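Side-chain contacts in transaminase (Bacillus megaterium, PDB 5G0A), which probably transfers amino groups between amines and carbonyl compounds with S selectivity, using pyridoxal-5'-phosphate as cofactor: residues Glu237-Gln240 with Ala245-Pro248; Met191-Asn196 with Arg220-Asn225; Tyr384-Ile389 with Leu447-Gly452; Asn130-Tyr135 with Gly263-Asn268. All blocks are in the same frame, centred on the assembly; numbering follows the deposited sequence.

Contact 1: Glu237-Gln240 with Ala245-Pro248; sequences EVSQ and AMPP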
loop_
_atom_site.group_PDB
_atom_site.type_symbol
_atom_site.label_atom_id
_atom_site.label_comp_id
_atom_site.label_asym_id
_atom_site.label_seq_id
_atom_site.Cartn_x
_atom_site.Cartn_y
_atom_site.Cartn_z
ATOM N N GLU B 237 22.772 -5.717 7.447
ATOM C CA GLU B 237 23.557 -5.687 8.691
ATOM C C GLU B 237 24.698 -6.632 8.370
ATOM O O GLU B 237 24.451 -7.715 7.818
ATOM C CB GLU B 237 22.803 -6.320 9.863
ATOM C CG GLU B 237 21.433 -5.776 10.219
ATOM C CD GLU B 237 20.764 -6.645 11.273
ATOM O OE1 GLU B 237 21.226 -6.622 12.445
ATOM O OE2 GLU B 237 19.817 -7.390 10.932
ATOM N N VAL B 238 25.932 -6.276 8.700
ATOM C CA VAL B 238 27.038 -7.185 8.318
ATOM C C VAL B 238 26.991 -8.447 9.161
ATOM O O VAL B 238 27.422 -9.516 8.730
ATOM C CB VAL B 238 28.441 -6.558 8.387
ATOM C CG1 VAL B 238 28.562 -5.361 7.458
ATOM C CG2 VAL B 238 28.856 -6.250 9.830
ATOM N N SER B 239 26.499 -8.313 10.379
ATOM C CA SER B 239 26.215 -9.456 11.206
ATOM C C SER B 239 24.815 -9.205 11.706
ATOM O O SER B 239 24.567 -8.180 12.356
ATOM C CB SER B 239 27.208 -9.522 12.372
ATOM O OG SER B 239 26.901 -10.586 13.248
ATOM N N GLN B 240 23.888 -10.104 11.380
ATOM C CA GLN B 240 22.504 -9.931 11.831
ATOM C C GLN B 240 22.504 -10.001 13.348
ATOM O O GLN B 240 22.918 -11.012 13.922
ATOM C CB GLN B 240 21.572 -10.960 11.175
ATOM C CG GLN B 240 21.276 -10.608 9.715
ATOM C CD GLN B 240 20.555 -11.710 8.958
ATOM O OE1 GLN B 240 20.896 -12.900 9.075
ATOM N NE2 GLN B 240 19.566 -11.320 8.148
ATOM N N ALA B 245 23.346 -13.972 13.264
ATOM C CA ALA B 245 23.973 -14.667 12.142
ATOM C C ALA B 245 25.193 -13.919 11.629
ATOM O O ALA B 245 25.287 -12.693 11.748
ATOM C CB ALA B 245 22.966 -14.899 11.023
ATOM N N MET B 246 26.136 -14.678 11.081
ATOM C CA MET B 246 27.371 -14.145 10.530
ATOM C C MET B 246 27.428 -14.567 9.068
ATOM O O MET B 246 27.195 -15.736 8.759
ATOM C CB MET B 246 28.580 -14.725 11.268
ATOM C CG MET B 246 28.838 -14.127 12.641
ATOM S SD MET B 246 29.448 -12.436 12.525
ATOM C CE MET B 246 31.097 -12.669 11.846
ATOM N N PRO B 247 27.730 -13.628 8.163
ATOM C CA PRO B 247 27.713 -13.999 6.753
ATOM C C PRO B 247 29.017 -14.676 6.319
ATOM O O PRO B 247 30.037 -14.527 6.993
ATOM C CB PRO B 247 27.577 -12.649 6.055
ATOM C CG PRO B 247 28.283 -11.690 6.956
ATOM C CD PRO B 247 28.172 -12.234 8.361
ATOM N N PRO B 248 28.986 -15.410 5.188
ATOM C CA PRO B 248 30.235 -15.834 4.570
ATOM C C PRO B 248 31.015 -14.592 4.183
ATOM O O PRO B 248 30.420 -13.610 3.718
ATOM C CB PRO B 248 29.770 -16.573 3.313
ATOM C CG PRO B 248 28.417 -16.008 3.012
ATOM C CD PRO B 248 27.811 -15.753 4.363
#
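The loop that follows strand 231-236 turns back on itself beside the cofactor pocket, and Gln240 faces Ala245 across the turn as an antiparallel hydrogen-bonded pair. Ala245 N gives a bond to Gln240 O of 3.1 Å. The return bond is weak: Gln240 N lies 3.0 Å from Ala245 O, but the N-H...O angle is only 121°. The same Ala245 O accepts a second donor, Ser239 OG, at 3.0 Å and from above the carbonyl plane. The hydroxyl gets there because it stands anti to Ser239 N (chi1 176°). Ser239 OG also touches Met246 SD at 3.2 Å. The Met246 chain starts away from the 237-240 segment and bends at chi2, which brings SD back beside Ser239 OG; the further bend at chi3 places only the methyl CE. This turn belongs to the class-III aminotransferase fold and carries Glu237 at its start, a residue that touches pyridoxal-5'-phosphate. Glu237 OE1 accepts a bond from Gly241 N and OE2 one from Tyr148 N, which tie the carboxylate to both the turn and the pocket wall. Gln240 reaches out in an extended chain, and its OE1 packs 3.5 Å from Ala245 CB. Its NE2 end is held by Asp147 OD1 and by Glu145 O.

Contact 2: Met191-Asn196 with Arg220-Asn225; sequences MAPSPN and RRMIEN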
loop_
_atom_site.group_PDB
_atom_site.type_symbol
_atom_site.label_atom_id
_atom_site.label_comp_id
_atom_site.label_asym_id
_atom_site.label_seq_id
_atom_site.Cartn_x
_atom_site.Cartn_y
_atom_site.Cartn_z
ATOM N N MET B 191 11.913 -8.502 0.158
ATOM C CA MET B 191 12.724 -9.342 1.048
ATOM C C MET B 191 13.603 -10.309 0.254
ATOM O O MET B 191 13.102 -11.261 -0.351
ATOM C CB MET B 191 11.854 -10.126 2.059
ATOM C CG MET B 191 12.687 -11.047 2.941
ATOM S SD MET B 191 11.715 -11.985 4.128
ATOM C CE MET B 191 11.232 -13.398 3.126
ATOM N N ALA B 192 14.912 -10.067 0.289
ATOM C CA ALA B 192 15.912 -10.938 -0.361
ATOM C C ALA B 192 16.373 -12.019 0.580
ATOM O O ALA B 192 16.088 -11.968 1.785
ATOM C CB ALA B 192 17.105 -10.100 -0.832
ATOM N N PRO B 193 17.090 -13.025 0.046
ATOM C CA PRO B 193 17.510 -14.109 0.948
ATOM C C PRO B 193 18.522 -13.660 2.001
ATOM O O PRO B 193 19.295 -12.731 1.781
ATOM C CB PRO B 193 18.138 -15.159 0.016
ATOM C CG PRO B 193 18.165 -14.564 -1.356
ATOM C CD PRO B 193 17.315 -13.334 -1.382
ATOM N N SER B 194 18.498 -14.307 3.151
ATOM C CA SER B 194 19.543 -14.073 4.128
ATOM C C SER B 194 20.883 -14.572 3.545
ATOM O O SER B 194 20.898 -15.473 2.686
ATOM C CB SER B 194 19.204 -14.797 5.429
ATOM O OG SER B 194 19.238 -16.189 5.256
ATOM N N PRO B 195 22.006 -14.005 4.012
ATOM C CA PRO B 195 23.311 -14.481 3.547
ATOM C C PRO B 195 23.576 -15.965 3.806
ATOM O O PRO B 195 24.410 -16.558 3.125
ATOM C CB PRO B 195 24.297 -13.650 4.380
ATOM C CG PRO B 195 23.554 -12.413 4.705
ATOM C CD PRO B 195 22.139 -12.863 4.943
ATOM N N ASN B 196 22.888 -16.549 4.783
ATOM C CA ASN B 196 23.131 -17.933 5.200
ATOM C C ASN B 196 22.121 -18.938 4.648
ATOM O O ASN B 196 22.088 -20.090 5.084
ATOM C CB ASN B 196 23.147 -18.034 6.731
ATOM C CG ASN B 196 24.484 -17.632 7.340
ATOM O OD1 ASN B 196 25.462 -17.369 6.632
ATOM N ND2 ASN B 196 24.534 -17.599 8.666
ATOM N N ARG B 220 19.983 -10.064 -6.892
ATOM C CA ARG B 220 20.142 -9.306 -8.137
ATOM C C ARG B 220 18.954 -9.572 -9.073
ATOM O O ARG B 220 18.432 -8.649 -9.674
ATOM C CB ARG B 220 21.445 -9.711 -8.823
ATOM C CG ARG B 220 21.685 -9.021 -10.161
ATOM C CD ARG B 220 22.927 -9.557 -10.869
ATOM N NE ARG B 220 23.036 -11.017 -10.846
ATOM C CZ ARG B 220 22.470 -11.853 -11.721
ATOM N NH1 ARG B 220 21.712 -11.402 -12.715
ATOM N NH2 ARG B 220 22.655 -13.161 -11.586
ATOM N N ARG B 221 18.549 -10.837 -9.176
ATOM C CA ARG B 221 17.393 -11.229 -10.004
ATOM C C ARG B 221 16.120 -10.500 -9.592
ATOM O O ARG B 221 15.340 -10.069 -10.444
ATOM C CB ARG B 221 17.173 -12.748 -9.938
ATOM C CG ARG B 221 18.152 -13.578 -10.748
ATOM C CD ARG B 221 17.580 -13.915 -12.125
ATOM N NE ARG B 221 16.482 -14.882 -12.060
ATOM C CZ ARG B 221 16.510 -16.133 -12.535
ATOM N NH1 ARG B 221 17.595 -16.628 -13.126
ATOM N NH2 ARG B 221 15.431 -16.895 -12.423
ATOM N N MET B 222 15.907 -10.376 -8.275
ATOM C CA MET B 222 14.739 -9.682 -7.759
ATOM C C MET B 222 14.785 -8.215 -8.144
ATOM O O MET B 222 13.788 -7.644 -8.553
ATOM C CB MET B 222 14.661 -9.804 -6.229
ATOM C CG MET B 222 14.252 -11.174 -5.712
ATOM S SD MET B 222 14.485 -11.223 -3.912
ATOM C CE MET B 222 13.608 -9.741 -3.497
ATOM N N ILE B 223 15.962 -7.590 -8.018
ATOM C CA ILE B 223 16.094 -6.197 -8.422
ATOM C C ILE B 223 15.865 -6.003 -9.924
ATOM O O ILE B 223 15.260 -5.023 -10.335
ATOM C CB ILE B 223 17.455 -5.600 -7.981
ATOM C CG1 ILE B 223 17.510 -5.629 -6.443
ATOM C CG2 ILE B 223 17.656 -4.185 -8.522
ATOM C CD1 ILE B 223 18.911 -5.402 -5.886
ATOM N N GLU B 224 16.416 -6.902 -10.728
ATOM C CA GLU B 224 16.186 -6.860 -12.177
ATOM C C GLU B 224 14.699 -6.971 -12.497
ATOM O O GLU B 224 14.168 -6.203 -13.302
ATOM C CB GLU B 224 16.935 -8.003 -12.865
ATOM C CG GLU B 224 18.431 -7.777 -12.918
ATOM C CD GLU B 224 19.148 -8.985 -13.480
ATOM O OE1 GLU B 224 18.521 -10.066 -13.580
ATOM O OE2 GLU B 224 20.319 -8.836 -13.827
ATOM N N ASN B 225 14.029 -7.912 -11.843
ATOM C CA ASN B 225 12.604 -8.156 -12.094
ATOM C C ASN B 225 11.722 -6.962 -11.767
ATOM O O ASN B 225 10.862 -6.591 -12.537
ATOM C CB ASN B 225 12.150 -9.388 -11.317
ATOM C CG ASN B 225 10.748 -9.838 -11.705
ATOM O OD1 ASN B 225 9.756 -9.340 -11.179
ATOM N ND2 ASN B 225 10.666 -10.774 -12.653
#
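The end of strand 189-192 runs past helix 214-226, with Ala192 CA 7.6 Å from Met222 CA at the closest pairing of the backbones. Strand 189-192 is the last strand, within this chain, of the seven-stranded mixed sheet of the large domain, which is characteristic of this aminotransferase fold. Within residues 220-225, Met222 makes the contact. No hydrogen bond crosses between the two segments. Met222 CB points toward the strand, and the chain stays extended through chi2 (170°). This carries the sulfur alongside the backbone, with Met222 SD 3.8 Å from Ala192 CA. The side chain of Ala192 meets the same sulfur through CB at 4.2 Å. Pro193 CD borders it at 4.3 Å, where the chain leaves the strand. Thr219, earlier in the helix, also packs on Ala192 and Pro193, and backbone bonds join Ala192 to Thr143 and Glu145, at the end of strand 140-144. The contact also lies near a subunit interface: Arg221 NH2 forms a salt bridge with Glu145 OE1 of a second subunit. Within the helix, Arg220 NH1 bridges to Glu224 OE2 at 3.1 Å; Arg220 NE bridges to Glu212, just before the helix. The bend at chi3 finally turns the methyl group onto the strand backbone, where Met222 CE rests 3.5 Å from Met191 O.

Contact 3: Tyr384-Ile389 with Leu447-Gly452; sequences YGLLWI and LNVSRG. Unlike the reference sequence in segment 447-452: Gly452 (reference Glu).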
loop_
_atom_site.group_PDB
_atom_site.type_symbol
_atom_site.label_atom_id
_atom_site.label_comp_id
_atom_site.label_asym_id
_atom_site.label_seq_id
_atom_site.Cartn_x
_atom_site.Cartn_y
_atom_site.Cartn_z
ATOM N N TYR B 384 33.561 -11.694 16.559
ATOM C CA TYR B 384 34.681 -10.772 16.597
ATOM C C TYR B 384 34.414 -9.740 17.694
ATOM O O TYR B 384 33.260 -9.531 18.077
ATOM C CB TYR B 384 34.951 -10.095 15.237
ATOM C CG TYR B 384 33.749 -9.777 14.343
ATOM C CD1 TYR B 384 32.472 -9.582 14.870
ATOM C CD2 TYR B 384 33.922 -9.631 12.964
ATOM C CE1 TYR B 384 31.391 -9.283 14.039
ATOM C CE2 TYR B 384 32.854 -9.319 12.133
ATOM C CZ TYR B 384 31.598 -9.136 12.679
ATOM O OH TYR B 384 30.534 -8.834 11.853
ATOM N N GLY B 385 35.470 -9.122 18.216
ATOM C CA GLY B 385 35.312 -8.095 19.264
ATOM C C GLY B 385 34.458 -8.596 20.406
ATOM O O GLY B 385 34.727 -9.661 20.968
ATOM N N LEU B 386 33.422 -7.826 20.763
ATOM C CA LEU B 386 32.465 -8.261 21.774
ATOM C C LEU B 386 31.081 -8.588 21.174
ATOM O O LEU B 386 30.039 -8.150 21.683
ATOM C CB LEU B 386 32.331 -7.187 22.872
ATOM C CG LEU B 386 33.398 -7.144 23.988
ATOM C CD1 LEU B 386 33.424 -8.431 24.798
ATOM C CD2 LEU B 386 34.782 -6.803 23.436
ATOM N N LEU B 387 31.070 -9.374 20.100
ATOM C CA LEU B 387 29.821 -9.827 19.501
ATOM C C LEU B 387 30.014 -11.261 18.997
ATOM O O LEU B 387 30.712 -11.491 18.003
ATOM C CB LEU B 387 29.410 -8.896 18.347
ATOM C CG LEU B 387 28.032 -9.165 17.694
ATOM C CD1 LEU B 387 26.880 -8.991 18.684
ATOM C CD2 LEU B 387 27.846 -8.264 16.489
ATOM N N TRP B 388 29.410 -12.212 19.695
ATOM C CA TRP B 388 29.640 -13.628 19.399
ATOM C C TRP B 388 28.327 -14.373 19.217
ATOM O O TRP B 388 27.361 -14.147 19.949
ATOM C CB TRP B 388 30.567 -14.273 20.467
ATOM C CG TRP B 388 31.955 -13.689 20.368
ATOM C CD1 TRP B 388 32.418 -12.560 20.973
ATOM C CD2 TRP B 388 33.032 -14.182 19.566
ATOM N NE1 TRP B 388 33.713 -12.313 20.589
ATOM C CE2 TRP B 388 34.115 -13.302 19.732
ATOM C CE3 TRP B 388 33.190 -15.296 18.732
ATOM C CZ2 TRP B 388 35.336 -13.493 19.089
ATOM C CZ3 TRP B 388 34.393 -15.477 18.090
ATOM C CH2 TRP B 388 35.450 -14.590 18.273
ATOM N N ILE B 389 28.280 -15.225 18.194
ATOM C CA ILE B 389 27.184 -16.159 18.053
ATOM C C ILE B 389 27.721 -17.536 18.391
ATOM O O ILE B 389 28.857 -17.850 18.050
ATOM C CB ILE B 389 26.603 -16.217 16.617
ATOM C CG1 ILE B 389 27.705 -16.474 15.588
ATOM C CG2 ILE B 389 25.807 -14.961 16.286
ATOM C CD1 ILE B 389 27.301 -17.454 14.505
ATOM N N LEU B 447 33.304 -3.101 25.768
ATOM C CA LEU B 447 34.546 -3.272 25.021
ATOM C C LEU B 447 35.746 -3.432 25.956
ATOM O O LEU B 447 36.728 -4.104 25.601
ATOM C CB LEU B 447 34.784 -2.104 24.077
ATOM C CG LEU B 447 33.611 -1.765 23.124
ATOM C CD1 LEU B 447 34.022 -0.710 22.120
ATOM C CD2 LEU B 447 33.107 -3.029 22.443
ATOM N N ASN B 448 35.641 -2.816 27.134
ATOM C CA ASN B 448 36.687 -2.902 28.164
ATOM C C ASN B 448 36.464 -3.985 29.238
ATOM O O ASN B 448 37.026 -3.898 30.351
ATOM C CB ASN B 448 36.887 -1.521 28.811
ATOM C CG ASN B 448 35.675 -1.073 29.612
ATOM O OD1 ASN B 448 34.585 -1.580 29.428
ATOM N ND2 ASN B 448 35.876 -0.119 30.520
ATOM N N VAL B 449 35.645 -4.990 28.920
ATOM C CA VAL B 449 35.351 -6.101 29.832
ATOM C C VAL B 449 36.674 -6.741 30.267
ATOM O O VAL B 449 37.623 -6.788 29.495
ATOM C CB VAL B 449 34.375 -7.149 29.221
ATOM C CG1 VAL B 449 34.993 -7.897 28.029
ATOM C CG2 VAL B 449 33.876 -8.137 30.275
ATOM N N SER B 450 36.744 -7.156 31.523
ATOM C CA SER B 450 37.995 -7.730 32.042
ATOM C C SER B 450 38.121 -9.201 31.688
ATOM O O SER B 450 37.126 -9.896 31.460
ATOM C CB SER B 450 38.075 -7.538 33.566
ATOM O OG SER B 450 37.139 -8.374 34.230
ATOM N N ARG B 451 39.363 -9.687 31.667
ATOM C CA ARG B 451 39.616 -11.117 31.509
ATOM C C ARG B 451 38.903 -11.909 32.594
ATOM O O ARG B 451 38.323 -12.949 32.312
ATOM C CB ARG B 451 41.131 -11.412 31.536
ATOM C CG ARG B 451 41.922 -10.761 30.404
ATOM C CD ARG B 451 41.959 -11.630 29.149
ATOM N NE ARG B 451 42.499 -10.938 27.970
ATOM C CZ ARG B 451 43.584 -11.309 27.290
ATOM N NH1 ARG B 451 44.288 -12.378 27.651
ATOM N NH2 ARG B 451 43.968 -10.609 26.229
ATOM N N GLY B 452 38.944 -11.409 33.831
ATOM C CA GLY B 452 38.279 -12.077 34.962
ATOM C C GLY B 452 36.787 -12.222 34.754
ATOM O O GLY B 452 36.205 -13.246 35.094
#
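The backbones come nearest at Leu386 and Leu447, whose CA atoms are 6.3 Å apart, where a tight turn between two strands faces the loop leading into helix 451-468. The turn is a beta-hairpin connection: strands 378-384 and 387-392 are antiparallel neighbours in a three-stranded sheet, and Tyr384 and Leu387 bond to each other N to O in both directions. Gly385, with positive phi, and Leu386 form the bend. Leu386 carries the whole contact from its side. Its CG stands anti to its carbonyl carbon (chi1 -81°), which carries it toward the 447-452 loop, and chi2 (-62°) sends the two methyl branches to different partners. CD2 lies over the start of the other segment, 3.9 Å from Leu447 CA and 4.2 Å from Leu447 CD2. CD1 meets Val449 CG1 at 3.6 Å, the two side chains crossing obliquely. This is apolar packing without a hydrogen bond between the segments. Ala357 of helix 353-374 also packs on Leu386, so the tip packs on that helix as well as on the loop. The carbonyl of Leu386 is bound by Arg277 NH1. Beyond Val449 the chain enters the helix, with Ser450 as N-cap, its OG accepting from Asp453 N. The hairpin is also braced from within by Trp388. Its ring has Tyr384 N above one face, near the rim. Trp388 NE1 reaches Gly385 O at 2.9 Å, approaching from above the carbonyl plane.

Contact 4: Asn130-Tyr135 with Gly263-Asn268; sequences NIARLY and GVLWIN. Unlike the reference sequence in segment 263-268: Asn268 (reference Thr).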
loop_
_atom_site.group_PDB
_atom_site.type_symbol
_atom_site.label_atom_id
_atom_site.label_comp_id
_atom_site.label_asym_id
_atom_site.label_seq_id
_atom_site.Cartn_x
_atom_site.Cartn_y
_atom_site.Cartn_z
ATOM N N ASN B 130 14.420 7.527 4.099
ATOM C CA ASN B 130 13.948 8.759 3.483
ATOM C C ASN B 130 14.992 9.351 2.526
ATOM O O ASN B 130 14.666 9.765 1.393
ATOM C CB ASN B 130 13.575 9.791 4.561
ATOM C CG ASN B 130 12.350 9.379 5.368
ATOM O OD1 ASN B 130 11.649 8.429 4.999
ATOM N ND2 ASN B 130 12.079 10.088 6.472
ATOM N N ILE B 131 16.247 9.411 2.988
ATOM C CA ILE B 131 17.301 10.023 2.189
ATOM C C ILE B 131 17.609 9.183 0.949
ATOM O O ILE B 131 17.749 9.752 -0.149
ATOM C CB ILE B 131 18.598 10.238 3.017
ATOM C CG1 ILE B 131 18.378 11.324 4.070
ATOM C CG2 ILE B 131 19.773 10.627 2.109
ATOM C CD1 ILE B 131 19.413 11.283 5.197
ATOM N N ALA B 132 17.715 7.859 1.116
ATOM C CA ALA B 132 18.019 6.974 -0.024
ATOM C C ALA B 132 16.942 7.147 -1.103
ATOM O O ALA B 132 17.243 7.264 -2.284
ATOM C CB ALA B 132 18.114 5.502 0.399
ATOM N N ARG B 133 15.684 7.172 -0.676
ATOM C CA ARG B 133 14.565 7.332 -1.626
ATOM C C ARG B 133 14.549 8.687 -2.290
ATOM O O ARG B 133 14.317 8.776 -3.506
ATOM C CB ARG B 133 13.216 7.012 -0.938
ATOM C CG ARG B 133 13.141 5.534 -0.580
ATOM C CD ARG B 133 11.977 5.249 0.384
ATOM N NE ARG B 133 11.570 3.849 0.282
ATOM C CZ ARG B 133 11.167 3.094 1.291
ATOM N NH1 ARG B 133 11.116 3.584 2.535
ATOM N NH2 ARG B 133 10.805 1.832 1.044
ATOM N N LEU B 134 14.818 9.747 -1.522
ATOM C CA LEU B 134 14.863 11.086 -2.105
ATOM C C LEU B 134 16.045 11.231 -3.078
ATOM O O LEU B 134 15.872 11.794 -4.170
ATOM C CB LEU B 134 14.950 12.184 -1.049
ATOM C CG LEU B 134 13.650 12.477 -0.271
ATOM C CD1 LEU B 134 13.973 13.217 1.024
ATOM C CD2 LEU B 134 12.563 13.205 -1.080
ATOM N N TYR B 135 17.215 10.742 -2.678
ATOM C CA TYR B 135 18.407 10.913 -3.552
ATOM C C TYR B 135 18.208 10.201 -4.890
ATOM O O TYR B 135 18.516 10.742 -5.978
ATOM C CB TYR B 135 19.655 10.370 -2.829
ATOM C CG TYR B 135 20.887 10.414 -3.704
ATOM C CD1 TYR B 135 21.577 11.606 -3.897
ATOM C CD2 TYR B 135 21.308 9.266 -4.370
ATOM C CE1 TYR B 135 22.691 11.642 -4.729
ATOM C CE2 TYR B 135 22.426 9.289 -5.197
ATOM C CZ TYR B 135 23.091 10.473 -5.367
ATOM O OH TYR B 135 24.189 10.458 -6.207
ATOM N N GLY B 263 23.432 0.282 -9.963
ATOM C CA GLY B 263 23.161 1.706 -9.773
ATOM C C GLY B 263 22.196 1.928 -8.613
ATOM O O GLY B 263 21.331 2.810 -8.676
ATOM N N VAL B 264 22.391 1.146 -7.554
ATOM C CA VAL B 264 21.500 1.131 -6.369
ATOM C C VAL B 264 22.383 1.472 -5.167
ATOM O O VAL B 264 23.574 1.119 -5.145
ATOM C CB VAL B 264 20.848 -0.270 -6.265
ATOM C CG1 VAL B 264 20.243 -0.566 -4.898
ATOM C CG2 VAL B 264 19.819 -0.454 -7.392
ATOM N N LEU B 265 21.833 2.204 -4.203
ATOM C CA LEU B 265 22.579 2.503 -2.986
ATOM C C LEU B 265 22.735 1.284 -2.064
ATOM O O LEU B 265 21.919 0.362 -2.074
ATOM C CB LEU B 265 21.922 3.671 -2.223
ATOM C CG LEU B 265 21.834 5.022 -2.917
ATOM C CD1 LEU B 265 21.042 6.005 -2.042
ATOM C CD2 LEU B 265 23.231 5.582 -3.274
ATOM N N TRP B 266 23.813 1.292 -1.270
ATOM C CA TRP B 266 23.994 0.340 -0.197
ATOM C C TRP B 266 23.984 1.054 1.157
ATOM O O TRP B 266 24.836 1.907 1.442
ATOM C CB TRP B 266 25.297 -0.506 -0.384
ATOM C CG TRP B 266 25.608 -1.391 0.787
ATOM C CD1 TRP B 266 24.713 -2.121 1.536
ATOM C CD2 TRP B 266 26.903 -1.661 1.346
ATOM N NE1 TRP B 266 25.371 -2.798 2.535
ATOM C CE2 TRP B 266 26.711 -2.539 2.438
ATOM C CE3 TRP B 266 28.216 -1.246 1.028
ATOM C CZ2 TRP B 266 27.773 -3.000 3.228
ATOM C CZ3 TRP B 266 29.264 -1.716 1.820
ATOM C CH2 TRP B 266 29.037 -2.573 2.902
ATOM N N ILE B 267 22.964 0.749 1.953
ATOM C CA ILE B 267 22.870 1.244 3.324
ATOM C C ILE B 267 23.349 0.113 4.208
ATOM O O ILE B 267 22.767 -0.971 4.211
ATOM C CB ILE B 267 21.397 1.561 3.723
ATOM C CG1 ILE B 267 20.781 2.603 2.771
ATOM C CG2 ILE B 267 21.363 1.996 5.207
ATOM C CD1 ILE B 267 19.255 2.770 2.939
ATOM N N ASN B 268 24.414 0.337 4.981
ATOM C CA ASN B 268 24.697 -0.637 6.030
ATOM C C ASN B 268 24.264 -0.127 7.399
ATOM O O ASN B 268 24.598 0.987 7.782
ATOM C CB ASN B 268 26.164 -1.104 6.082
ATOM C CG ASN B 268 26.325 -2.299 6.985
ATOM O OD1 ASN B 268 25.669 -3.344 6.791
ATOM N ND2 ASN B 268 27.156 -2.154 8.018
#
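Ala132 meets Leu265 and Ile267 at the tight centre of this contact, where helix 121-136 packs on strand 265-269 of the seven-stranded sheet. The short segments run almost exactly antiparallel, at 173°, with axes 10.1 Å apart. The small alanine lets the strand residues come close to the helix backbone. Leu265 CD1 is 3.8 Å from Ala132 CB and also touches Ala132 CA. Ile267 CD1 approaches the same methyl at 3.9 Å. Leu265 and Ile267 are alternate residues of the strand, both directed toward the helix. In each, the first branch stands anti to its own carbonyl carbon and the chain is extended at chi2, which brings both CD1 atoms to Ala132 CB. All three are buried, and no hydrogen bond crosses the contact. One turn later the packing is looser and nearer to solvent. Tyr135 is partly exposed, and its nearest approach is CD2 to Leu265 CD1, at 4.0 Å. The two side chains cross at about a right angle. The ring is placed there with CG anti to Tyr135 N (chi1 176°). The Tyr135 ring also meets Phe319 of helix 314-321 edge-to-face, and Ile316 of that helix packs on Tyr135 and Leu265. On the sheet side, Leu265 and Ile267 bond through their backbones to strand 231-236, while Trp266 packs on helix 251-262. Helix 121-136 lies against this side of the sheet, and a third subunit packs on its Asn130, Ile131, Arg133 and Leu134.

Overall arrangement
Contacts 2 and 4 reach the same seven-stranded sheet, contact 2 at its margin strand 189-192 and contact 4 at strand 265-269; their centres are about 17 Å apart. Contact 1 follows strand 231-236 of that sheet and touches contacts 2, 3 and 4. Along the chain, contact 4 closes a long loop that contains contacts 2 and 1, in that order. Contact 3 comes later, between the three-stranded sheet and the start of helix 451-468, its centre about 33 Å from those of contacts 2 and 4. Tyr384 of contact 3 packs on Ser239 and Met246, which joins the loop after strand 231-236 to the three-stranded sheet near the pyridoxal-5'-phosphate pocket, to which contact 1 contributes Glu237.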